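Metal transporter CNNM3 (Homo sapiens, PDB 6DFD) probably takes part in magnesium efflux across the membrane, with its cyclic nucleotide-binding homology domain mediating dimerization. Local coordinates at residues A[64-68]-A[69-73]. The protein carries 6 engineered substitutions. Numbering follows the deposited sequence.
Sequences FSPLR and MSEKV. Engineered in segment 69-73: Met-69 (natural residue Ile).
Ser-65 and Met-69 close a tight turn leading into helix 71-78: Met-69 N donates to Ser-65 O at 2.9 Å, with an N-H...O angle of 172°. The same oxygen accepts from Arg-68 N, so two amides grip it, while Ser-65 OG accepts from Leu-67 N at 3.0 Å, the bond that defines an ST turn. Beside this turn lies the compact apolar part. Met-69, engineered in place of Ile and present as selenomethionine, has CG anti to the backbone N (chi1 -170°), running alongside Phe-64 in the same direction. Met-69 SE meets the Phe-64 ring at its edge, 4.2 Å from Phe-64 CD1; the line from the ring centre to SE lies 89° off the normal, a Met-aromatic contact. Helix 196-207, through Tyr-199 and Ala-202, and Leu-74 also pack against Met-69, and Phe-111 meets Phe-64 edge-to-face. The outer side is looser: Pro-66 CG only brushes Glu-71 CG at 4.1 Å, and Glu-71 OE2 turns to Arg-55 and Gln-54 of helix 47-60. A water bridges the carbonyls, donating to Phe-64 O (2.6 Å) and Met-69 O (2.7 Å). Ser-70 OG then caps the helix by accepting from Val-73 N. The doubly used Ser-65 O, the serine hydroxyls and the bridging water thus satisfy backbone polar groups where the chain enters the helix, beside a buried apolar pair.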
loop_
_atom_site.group_PDB
_atom_site.type_symbol
_atom_site.label_atom_id
_atom_site.label_comp_id
_atom_site.label_asym_id
_atom_site.label_seq_id
_atom_site.Cartn_x
_atom_site.Cartn_y
_atom_site.Cartn_z
ATOM N N PHE A 64 -9.959 -15.650 6.380
ATOM C CA PHE A 64 -10.419 -15.702 7.762
ATOM C C PHE A 64 -11.937 -15.670 7.887
ATOM O O PHE A 64 -12.451 -15.483 8.995
ATOM C CB PHE A 64 -9.811 -14.550 8.556
ATOM C CG PHE A 64 -8.338 -14.698 8.771
ATOM C CD1 PHE A 64 -7.845 -15.749 9.527
ATOM C CD2 PHE A 64 -7.445 -13.809 8.207
ATOM C CE1 PHE A 64 -6.498 -15.909 9.720
ATOM C CE2 PHE A 64 -6.080 -13.966 8.401
ATOM C CZ PHE A 64 -5.613 -15.010 9.160
ATOM N N SER A 65 -12.660 -15.836 6.782
ATOM C CA SER A 65 -14.118 -15.850 6.829
ATOM C C SER A 65 -14.629 -16.918 7.797
ATOM O O SER A 65 -14.042 -17.999 7.910
ATOM C CB SER A 65 -14.706 -16.119 5.447
ATOM O OG SER A 65 -16.023 -16.621 5.579
ATOM N N PRO A 66 -15.742 -16.650 8.492
ATOM C CA PRO A 66 -16.324 -17.675 9.378
ATOM C C PRO A 66 -16.711 -18.948 8.661
ATOM O O PRO A 66 -16.955 -19.964 9.324
ATOM C CB PRO A 66 -17.554 -16.969 9.970
ATOM C CG PRO A 66 -17.169 -15.525 9.958
ATOM C CD PRO A 66 -16.401 -15.346 8.673
ATOM N N LEU A 67 -16.799 -18.929 7.330
ATOM C CA LEU A 67 -17.065 -20.151 6.586
ATOM C C LEU A 67 -15.863 -21.079 6.566
ATOM O O LEU A 67 -16.026 -22.282 6.324
ATOM C CB LEU A 67 -17.473 -19.809 5.155
ATOM C CG LEU A 67 -18.711 -18.920 5.037
ATOM C CD1 LEU A 67 -18.995 -18.624 3.577
ATOM C CD2 LEU A 67 -19.916 -19.580 5.691
ATOM N N ARG A 68 -14.670 -20.540 6.792
ATOM C CA ARG A 68 -13.419 -21.284 6.820
ATOM C C ARG A 68 -12.897 -21.491 8.233
ATOM O O ARG A 68 -12.446 -22.588 8.572
ATOM C CB ARG A 68 -12.360 -20.538 5.998
ATOM C CG ARG A 68 -12.750 -20.364 4.538
ATOM C CD ARG A 68 -11.738 -19.544 3.752
ATOM N NE ARG A 68 -12.228 -19.282 2.400
ATOM C CZ ARG A 68 -11.475 -18.877 1.380
ATOM N NH1 ARG A 68 -10.171 -18.687 1.534
ATOM N NH2 ARG A 68 -12.034 -18.673 0.194
HETATM N N MSE A 69 -12.965 -20.455 9.058
HETATM C CA MSE A 69 -12.448 -20.490 10.418
HETATM C C MSE A 69 -13.449 -19.859 11.360
HETATM O O MSE A 69 -13.867 -18.726 11.137
HETATM C CB MSE A 69 -11.126 -19.734 10.514
HETATM C CG MSE A 69 -10.434 -19.947 11.839
HETATM SE SE MSE A 69 -8.746 -19.116 11.867
HETATM C CE MSE A 69 -7.913 -20.070 10.391
ATOM N N SER A 70 -13.811 -20.554 12.429
ATOM C CA SER A 70 -14.798 -20.000 13.339
ATOM C C SER A 70 -14.217 -18.791 14.052
ATOM O O SER A 70 -13.008 -18.695 14.285
ATOM C CB SER A 70 -15.266 -21.046 14.352
ATOM O OG SER A 70 -14.337 -21.222 15.402
ATOM N N GLU A 71 -15.092 -17.840 14.372
ATOM C CA GLU A 71 -14.641 -16.638 15.056
ATOM C C GLU A 71 -13.991 -16.989 16.383
ATOM O O GLU A 71 -13.023 -16.348 16.799
ATOM C CB GLU A 71 -15.823 -15.691 15.256
ATOM C CG GLU A 71 -16.362 -15.146 13.961
ATOM C CD GLU A 71 -17.291 -13.973 14.174
ATOM O OE1 GLU A 71 -18.506 -14.131 13.969
ATOM O OE2 GLU A 71 -16.813 -12.881 14.563
ATOM N N LYS A 72 -14.495 -18.024 17.051
ATOM C CA LYS A 72 -13.920 -18.436 18.327
ATOM C C LYS A 72 -12.508 -18.973 18.144
ATOM O O LYS A 72 -11.604 -18.657 18.930
ATOM C CB LYS A 72 -14.825 -19.490 18.969
ATOM C CG LYS A 72 -14.342 -20.050 20.297
ATOM C CD LYS A 72 -15.013 -21.388 20.584
ATOM C CE LYS A 72 -15.136 -21.659 22.073
ATOM N NZ LYS A 72 -13.842 -21.497 22.791
ATOM N N VAL A 73 -12.304 -19.806 17.122
ATOM C CA VAL A 73 -10.980 -20.366 16.864
ATOM C C VAL A 73 -10.013 -19.257 16.472
ATOM O O VAL A 73 -8.857 -19.227 16.913
ATOM C CB VAL A 73 -11.071 -21.446 15.772
ATOM C CG1 VAL A 73 -9.681 -21.869 15.300
ATOM C CG2 VAL A 73 -11.832 -22.645 16.297
HETATM O O HOH W 1 -13.673 -16.067 11.256
#